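PDB 2QEA: putative general stress protein 26 from Jannaschia sp., which is of unknown function but probably binds a flavin cofactor and may act as an oxidoreductase. Local coordinates for residues G27-M32 against P64-V69; A92-W97 against G107-P112. One frame throughout, in Å; residues are numbered along the deposited sequence.

Contact 1 is buried, where strand 63-71 meets the residues leading into strand 30-32, its centre about 10 Å from the centre of the chain, whereas contact 2 lies on the surface, its centre about 19 Å from that point. Their centres are about 22 Å apart and their nearest atoms about 11 Å, so the two do not touch. Strand 44-49 is common ground between them: Met-32 of contact 1 packs on Phe-46 and Thr-48, and Trp-97 of contact 2 packs on Ile-47. Contact 1 also faces the second subunit, while contact 2 involves one chain alone. Neither includes the calcium ligands Asp-11, Glu-14 and Asp-38, and both belong to a single pyridoxamine 5'-phosphate oxidase-like unit.

Contact 1: G27-M32 against P64-V69; sequences GRLIPM and PAQFVV
One face of the Gln-66 amide is covered by the isobutyl end of Leu-29, whose CD1 stands 4.1 Å from the amide carbon CD, almost straight above it. The second methyl, CD2, leans toward the carbonyl end and lies 3.9 Å from Gln-66 OE1. The amide nitrogen is bonded elsewhere, to OD1 of Asp-79 of the same chain, on strand 76-87, which helps fix the rotation of the group. With CG anti to the backbone N (chi1 -174°) and an extended chain beyond, Gln-66 runs at about a right angle to the leucine. Two residues along the strand, Val-68 turns CG2 toward Leu-29 CD1, 3.6 Å away, in the closest meeting of the two segments. Replacing Leu-29 with an alanine would probably open a gap above the Gln-66 amide and leave Val-68 CG2 without its methyl partner. The backbone N of Leu-29 is bonded to Asp-79 OD2 of the second subunit, and Val-68 packs on Met-20 of that subunit. Within the chain, strand 19-23 pairs with both 30-32 and 63-71, so Leu-29 reaches across an intervening strand. Such packing at a subunit interface agrees with the dimeric split barrel of FMN-binding pyridoxamine 5'-phosphate oxidase relatives.

Contact 2: A92-W97 against G107-P112; sequences ALDEFW and GGQHDP
Gly-108 and Gln-109 lie against the indole of Trp-97, where the loop leading into strand 114-129 folds back on the end of helix 90-95. This helical excursion, which also includes helix 99-104, joins strands 76-87 and 114-129 of the pyridoxamine 5'-phosphate oxidase-like fold. Gly-108 brings its carbonyl O to 3.4 Å from Trp-97 CZ2. Gln-109 follows as the main partner. Its CA lies 3.6 Å from the centroid of the six-membered ring of Trp-97, a CH-pi contact over the face, and its CB covers the middle of the indole. CG sits between the backbone N and carbonyl carbon (chi1 68°), and the extended chain carries the amide past the ring to Asp-94. There Gln-109 NE2 donates to Asp-94 OD1 across 3.2 Å, meeting the anti side of that oxygen from well outside the carboxylate plane. The backbone O of Gln-109 is 3.8 Å from Leu-93 CD2, and Leu-93 in turn packs on Val-114 and Leu-116. Beyond His-110, Asp-111 braces the loop from within: OD1 accepts the N of Asp-113, and OD2 uses its anti lone pair to take Gly-107 N at 2.9 Å.

Contact 1: G27-M32 against P64-V69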
ATOM      1  N   GLY A  27      13.420  -9.842  -4.759  1.00 53.37           N
ATOM      2  CA  GLY A  27      13.350  -8.381  -4.758  1.00 53.38           C
ATOM      3  C   GLY A  27      12.329  -7.800  -3.796  1.00 53.24           C
ATOM      4  O   GLY A  27      11.921  -8.457  -2.832  1.00 53.92           O
ATOM      5  N   ARG A  28      11.925  -6.563  -4.076  1.00 52.56           N
ATOM      6  CA  ARG A  28      10.927  -5.836  -3.291  1.00 51.71           C
ATOM      7  C   ARG A  28       9.609  -5.717  -4.052  1.00 50.38           C
ATOM      8  O   ARG A  28       9.531  -6.051  -5.239  1.00 49.82           O
ATOM      9  CB  ARG A  28      11.461  -4.449  -2.931  1.00 52.27           C
ATOM     10  CG  ARG A  28      12.682  -4.485  -2.023  1.00 53.42           C
ATOM     11  CD  ARG A  28      12.934  -3.125  -1.401  1.00 57.31           C
ATOM     12  NE  ARG A  28      14.104  -3.120  -0.524  1.00 58.14           N
ATOM     13  CZ  ARG A  28      15.379  -2.969  -0.906  1.00 59.04           C
ATOM     14  NH1 ARG A  28      15.729  -2.812  -2.191  1.00 59.98           N
ATOM     15  NH2 ARG A  28      16.335  -2.985   0.023  1.00 60.19           N
ATOM     16  N   LEU A  29       8.574  -5.258  -3.350  1.00 49.55           N
ATOM     17  CA  LEU A  29       7.245  -5.056  -3.938  1.00 48.77           C
ATOM     18  C   LEU A  29       7.269  -3.798  -4.818  1.00 47.83           C
ATOM     19  O   LEU A  29       7.895  -2.800  -4.444  1.00 47.53           O
ATOM     20  CB  LEU A  29       6.175  -4.901  -2.849  1.00 48.75           C
ATOM     21  CG  LEU A  29       5.997  -6.030  -1.825  1.00 48.17           C
ATOM     22  CD1 LEU A  29       5.092  -5.572  -0.685  1.00 46.68           C
ATOM     23  CD2 LEU A  29       5.449  -7.289  -2.481  1.00 44.86           C
ATOM     24  N   ILE A  30       6.600  -3.864  -5.977  1.00 46.95           N
ATOM     25  CA  ILE A  30       6.505  -2.744  -6.938  1.00 46.16           C
ATOM     26  C   ILE A  30       5.033  -2.385  -7.203  1.00 46.02           C
ATOM     27  O   ILE A  30       4.170  -3.270  -7.109  1.00 45.58           O
ATOM     28  CB  ILE A  30       7.247  -3.051  -8.277  1.00 46.15           C
ATOM     29  CG1 ILE A  30       6.642  -4.258  -9.022  1.00 46.70           C
ATOM     30  CG2 ILE A  30       8.734  -3.276  -8.007  1.00 42.92           C
ATOM     31  CD1 ILE A  30       7.275  -4.517 -10.381  1.00 45.85           C
ATOM     32  N   PRO A  31       4.743  -1.106  -7.553  1.00 45.63           N
ATOM     33  CA  PRO A  31       3.353  -0.712  -7.818  1.00 45.41           C
ATOM     34  C   PRO A  31       2.780  -1.319  -9.114  1.00 45.52           C
ATOM     35  O   PRO A  31       3.444  -1.279 -10.154  1.00 45.45           O
ATOM     36  CB  PRO A  31       3.433   0.816  -7.916  1.00 45.07           C
ATOM     37  CG  PRO A  31       4.805   1.085  -8.372  1.00 45.63           C
ATOM     38  CD  PRO A  31       5.659   0.042  -7.718  1.00 45.58           C
HETATM   39  N   MSE A  32       1.579  -1.897  -9.014  1.00 45.73           N
HETATM   40  CA  MSE A  32       0.845  -2.511 -10.139  1.00 45.97           C
HETATM   41  C   MSE A  32      -0.635  -2.112 -10.073  1.00 46.24           C
HETATM   42  O   MSE A  32      -1.119  -1.730  -9.008  1.00 46.03           O
HETATM   43  CB  MSE A  32       0.946  -4.036 -10.076  1.00 45.95           C
HETATM   44  CG  MSE A  32       2.355  -4.595 -10.153  1.00 46.51           C
HETATM   45 SE   MSE A  32       3.200  -4.294 -11.873  0.75 51.78          SE
HETATM   46  CE  MSE A  32       2.140  -5.545 -12.930  1.00 42.01           C
ATOM     47  N   PRO A  64       4.842 -18.585  -5.232  1.00 47.89           N
ATOM     48  CA  PRO A  64       4.249 -17.883  -4.078  1.00 47.67           C
ATOM     49  C   PRO A  64       4.494 -16.371  -4.177  1.00 47.80           C
ATOM     50  O   PRO A  64       5.615 -15.950  -4.487  1.00 47.65           O
ATOM     51  CB  PRO A  64       4.995 -18.477  -2.873  1.00 47.57           C
ATOM     52  CG  PRO A  64       5.495 -19.781  -3.338  1.00 47.57           C
ATOM     53  CD  PRO A  64       5.815 -19.604  -4.785  1.00 47.73           C
ATOM     54  N   ALA A  65       3.447 -15.581  -3.943  1.00 47.65           N
ATOM     55  CA  ALA A  65       3.515 -14.128  -4.088  1.00 47.56           C
ATOM     56  C   ALA A  65       2.783 -13.372  -2.990  1.00 47.16           C
ATOM     57  O   ALA A  65       1.972 -13.943  -2.251  1.00 47.35           O
ATOM     58  CB  ALA A  65       2.958 -13.734  -5.445  1.00 47.33           C
ATOM     59  N   GLN A  66       3.089 -12.078  -2.915  1.00 46.81           N
ATOM     60  CA  GLN A  66       2.494 -11.152  -1.958  1.00 46.09           C
ATOM     61  C   GLN A  66       1.866  -9.984  -2.717  1.00 46.08           C
ATOM     62  O   GLN A  66       2.430  -9.519  -3.711  1.00 46.26           O
ATOM     63  CB  GLN A  66       3.559 -10.618  -1.000  1.00 45.59           C
ATOM     64  CG  GLN A  66       3.015  -9.743   0.137  1.00 44.61           C
ATOM     65  CD  GLN A  66       4.094  -9.196   1.054  1.00 45.67           C
ATOM     66  OE1 GLN A  66       5.292  -9.348   0.807  1.00 47.58           O
ATOM     67  NE2 GLN A  66       3.667  -8.544   2.125  1.00 43.22           N
ATOM     68  N   PHE A  67       0.708  -9.529  -2.240  1.00 46.03           N
ATOM     69  CA  PHE A  67       0.021  -8.361  -2.793  1.00 46.11           C
ATOM     70  C   PHE A  67      -0.500  -7.518  -1.633  1.00 46.09           C
ATOM     71  O   PHE A  67      -1.370  -7.966  -0.887  1.00 45.63           O
ATOM     72  CB  PHE A  67      -1.105  -8.767  -3.742  1.00 46.50           C
ATOM     73  CG  PHE A  67      -1.775  -7.599  -4.418  1.00 46.50           C
ATOM     74  CD1 PHE A  67      -1.040  -6.756  -5.262  1.00 46.94           C
ATOM     75  CD2 PHE A  67      -3.142  -7.349  -4.237  1.00 46.97           C
ATOM     76  CE1 PHE A  67      -1.650  -5.662  -5.898  1.00 46.73           C
ATOM     77  CE2 PHE A  67      -3.767  -6.265  -4.877  1.00 46.46           C
ATOM     78  CZ  PHE A  67      -3.021  -5.426  -5.712  1.00 46.10           C
ATOM     79  N   VAL A  68       0.053  -6.312  -1.491  1.00 46.95           N
ATOM     80  CA  VAL A  68      -0.291  -5.391  -0.412  1.00 46.83           C
ATOM     81  C   VAL A  68      -1.151  -4.257  -0.971  1.00 47.59           C
ATOM     82  O   VAL A  68      -0.819  -3.689  -2.017  1.00 48.86           O
ATOM     83  CB  VAL A  68       0.983  -4.833   0.259  1.00 46.76           C
ATOM     84  CG1 VAL A  68       0.638  -3.859   1.374  1.00 47.12           C
ATOM     85  CG2 VAL A  68       1.831  -5.973   0.808  1.00 46.81           C
ATOM     86  N   VAL A  69      -2.247  -3.949  -0.272  1.00 47.76           N
ATOM     87  CA  VAL A  69      -3.180  -2.873  -0.632  1.00 47.65           C
ATOM     88  C   VAL A  69      -3.299  -1.895   0.545  1.00 48.17           C
ATOM     89  O   VAL A  69      -3.296  -2.314   1.707  1.00 48.15           O
ATOM     90  CB  VAL A  69      -4.587  -3.437  -0.987  1.00 48.14           C
ATOM     91  CG1 VAL A  69      -5.576  -2.311  -1.326  1.00 46.17           C
ATOM     92  CG2 VAL A  69      -4.494  -4.410  -2.146  1.00 46.31           C
TER

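Contact 2: A92-W97 against G107-P112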
ATOM      1  N   ALA A  92     -10.409 -13.100 -20.038  1.00 51.85           N
ATOM      2  CA  ALA A  92      -9.937 -12.212 -18.962  1.00 51.48           C
ATOM      3  C   ALA A  92      -9.126 -11.031 -19.506  1.00 50.79           C
ATOM      4  O   ALA A  92      -9.287  -9.906 -19.030  1.00 50.31           O
ATOM      5  CB  ALA A  92      -9.111 -12.993 -17.935  1.00 51.74           C
ATOM      6  N   LEU A  93      -8.266 -11.297 -20.497  1.00 50.45           N
ATOM      7  CA  LEU A  93      -7.441 -10.263 -21.159  1.00 50.20           C
ATOM      8  C   LEU A  93      -8.298  -9.148 -21.765  1.00 50.07           C
ATOM      9  O   LEU A  93      -8.033  -7.975 -21.524  1.00 49.59           O
ATOM     10  CB  LEU A  93      -6.552 -10.889 -22.249  1.00 50.18           C
ATOM     11  CG  LEU A  93      -5.592 -10.005 -23.061  1.00 50.26           C
ATOM     12  CD1 LEU A  93      -4.642  -9.222 -22.163  1.00 48.85           C
ATOM     13  CD2 LEU A  93      -4.808 -10.858 -24.048  1.00 49.97           C
ATOM     14  N   ASP A  94      -9.334  -9.532 -22.512  1.00 50.80           N
ATOM     15  CA  ASP A  94     -10.252  -8.582 -23.168  1.00 51.47           C
ATOM     16  C   ASP A  94     -11.161  -7.820 -22.179  1.00 51.67           C
ATOM     17  O   ASP A  94     -11.479  -6.649 -22.417  1.00 51.63           O
ATOM     18  CB  ASP A  94     -11.104  -9.312 -24.229  1.00 51.59           C
ATOM     19  CG  ASP A  94     -11.919  -8.364 -25.119  1.00 53.23           C
ATOM     20  OD1 ASP A  94     -11.502  -7.208 -25.354  1.00 56.08           O
ATOM     21  OD2 ASP A  94     -12.981  -8.798 -25.612  1.00 55.43           O
ATOM     22  N   GLU A  95     -11.577  -8.481 -21.095  1.00 51.89           N
ATOM     23  CA  GLU A  95     -12.441  -7.865 -20.067  1.00 52.31           C
ATOM     24  C   GLU A  95     -11.734  -6.741 -19.299  1.00 51.90           C
ATOM     25  O   GLU A  95     -12.324  -5.681 -19.077  1.00 51.73           O
ATOM     26  CB  GLU A  95     -12.941  -8.922 -19.065  1.00 52.65           C
ATOM     27  CG  GLU A  95     -13.992  -8.428 -18.036  1.00 52.81           C
ATOM     28  CD  GLU A  95     -14.261  -9.429 -16.916  1.00 53.71           C
ATOM     29  OE1 GLU A  95     -14.069 -10.648 -17.120  1.00 57.06           O
ATOM     30  OE2 GLU A  95     -14.673  -8.987 -15.822  1.00 56.47           O
ATOM     31  N   PHE A  96     -10.484  -6.990 -18.896  1.00 51.74           N
ATOM     32  CA  PHE A  96      -9.683  -6.030 -18.111  1.00 51.55           C
ATOM     33  C   PHE A  96      -8.767  -5.084 -18.913  1.00 51.41           C
ATOM     34  O   PHE A  96      -7.996  -4.325 -18.313  1.00 51.47           O
ATOM     35  CB  PHE A  96      -8.891  -6.793 -17.038  1.00 51.37           C
ATOM     36  CG  PHE A  96      -9.769  -7.600 -16.115  1.00 51.32           C
ATOM     37  CD1 PHE A  96     -10.750  -6.966 -15.339  1.00 51.12           C
ATOM     38  CD2 PHE A  96      -9.629  -8.989 -16.014  1.00 52.24           C
ATOM     39  CE1 PHE A  96     -11.586  -7.701 -14.485  1.00 52.17           C
ATOM     40  CE2 PHE A  96     -10.460  -9.740 -15.163  1.00 52.85           C
ATOM     41  CZ  PHE A  96     -11.437  -9.094 -14.392  1.00 53.19           C
ATOM     42  N   TRP A  97      -8.875  -5.099 -20.247  1.00 50.91           N
ATOM     43  CA  TRP A  97      -8.085  -4.214 -21.112  1.00 50.62           C
ATOM     44  C   TRP A  97      -8.710  -2.812 -21.084  1.00 51.05           C
ATOM     45  O   TRP A  97      -9.940  -2.684 -21.099  1.00 51.62           O
ATOM     46  CB  TRP A  97      -8.037  -4.753 -22.545  1.00 49.95           C
ATOM     47  CG  TRP A  97      -7.038  -4.073 -23.404  1.00 49.77           C
ATOM     48  CD1 TRP A  97      -7.278  -3.088 -24.309  1.00 48.77           C
ATOM     49  CD2 TRP A  97      -5.626  -4.315 -23.430  1.00 50.00           C
ATOM     50  NE1 TRP A  97      -6.108  -2.705 -24.912  1.00 49.11           N
ATOM     51  CE2 TRP A  97      -5.074  -3.439 -24.394  1.00 49.26           C
ATOM     52  CE3 TRP A  97      -4.771  -5.195 -22.742  1.00 49.55           C
ATOM     53  CZ2 TRP A  97      -3.696  -3.404 -24.686  1.00 49.00           C
ATOM     54  CZ3 TRP A  97      -3.392  -5.166 -23.033  1.00 49.08           C
ATOM     55  CH2 TRP A  97      -2.873  -4.269 -23.997  1.00 48.59           C
ATOM     56  N   GLY A 107       0.596  -2.203 -29.940  1.00 54.69           N
ATOM     57  CA  GLY A 107      -0.056  -3.243 -30.753  1.00 54.79           C
ATOM     58  C   GLY A 107      -1.341  -3.852 -30.199  1.00 54.89           C
ATOM     59  O   GLY A 107      -1.664  -4.994 -30.540  1.00 54.46           O
ATOM     60  N   GLY A 108      -2.073  -3.109 -29.361  1.00 55.29           N
ATOM     61  CA  GLY A 108      -3.324  -3.591 -28.757  1.00 55.65           C
ATOM     62  C   GLY A 108      -3.109  -4.698 -27.738  1.00 56.27           C
ATOM     63  O   GLY A 108      -2.004  -4.846 -27.202  1.00 56.35           O
ATOM     64  N   GLN A 109      -4.167  -5.462 -27.456  1.00 56.77           N
ATOM     65  CA  GLN A 109      -4.083  -6.602 -26.517  1.00 57.34           C
ATOM     66  C   GLN A 109      -3.331  -7.806 -27.109  1.00 57.96           C
ATOM     67  O   GLN A 109      -2.810  -8.630 -26.350  1.00 58.18           O
ATOM     68  CB  GLN A 109      -5.459  -6.993 -25.954  1.00 57.24           C
ATOM     69  CG  GLN A 109      -6.463  -7.609 -26.920  1.00 57.66           C
ATOM     70  CD  GLN A 109      -7.824  -7.835 -26.271  1.00 57.80           C
ATOM     71  OE1 GLN A 109      -8.336  -8.954 -26.255  1.00 61.06           O
ATOM     72  NE2 GLN A 109      -8.401  -6.775 -25.711  1.00 55.46           N
ATOM     73  N   HIS A 110      -3.282  -7.899 -28.444  1.00 58.70           N
ATOM     74  CA  HIS A 110      -2.521  -8.927 -29.162  1.00 59.25           C
ATOM     75  C   HIS A 110      -1.206  -8.274 -29.624  1.00 59.06           C
ATOM     76  O   HIS A 110      -0.981  -8.049 -30.819  1.00 59.68           O
ATOM     77  CB  HIS A 110      -3.333  -9.504 -30.332  1.00 59.75           C
ATOM     78  CG  HIS A 110      -4.600 -10.184 -29.908  1.00 61.81           C
ATOM     79  ND1 HIS A 110      -4.615 -11.433 -29.323  1.00 62.78           N
ATOM     80  CD2 HIS A 110      -5.894  -9.794 -29.991  1.00 63.01           C
ATOM     81  CE1 HIS A 110      -5.861 -11.778 -29.057  1.00 62.78           C
ATOM     82  NE2 HIS A 110      -6.658 -10.802 -29.454  1.00 63.32           N
ATOM     83  N   ASP A 111      -0.374  -7.945 -28.632  1.00 58.33           N
ATOM     84  CA  ASP A 111       0.953  -7.330 -28.792  1.00 57.55           C
ATOM     85  C   ASP A 111       1.953  -8.368 -28.238  1.00 56.88           C
ATOM     86  O   ASP A 111       1.640  -9.019 -27.234  1.00 56.94           O
ATOM     87  CB  ASP A 111       0.977  -6.005 -28.004  1.00 57.42           C
ATOM     88  CG  ASP A 111       2.309  -5.250 -28.084  1.00 57.32           C
ATOM     89  OD1 ASP A 111       3.343  -5.748 -27.591  1.00 57.34           O
ATOM     90  OD2 ASP A 111       2.304  -4.105 -28.582  1.00 58.33           O
ATOM     91  N   PRO A 112       3.141  -8.533 -28.877  1.00 56.22           N
ATOM     92  CA  PRO A 112       4.113  -9.539 -28.390  1.00 55.56           C
ATOM     93  C   PRO A 112       4.602  -9.357 -26.950  1.00 54.72           C
ATOM     94  O   PRO A 112       4.844 -10.352 -26.275  1.00 54.51           O
ATOM     95  CB  PRO A 112       5.290  -9.400 -29.368  1.00 55.53           C
ATOM     96  CG  PRO A 112       5.142  -8.051 -29.957  1.00 56.16           C
ATOM     97  CD  PRO A 112       3.670  -7.834 -30.063  1.00 56.16           C
TER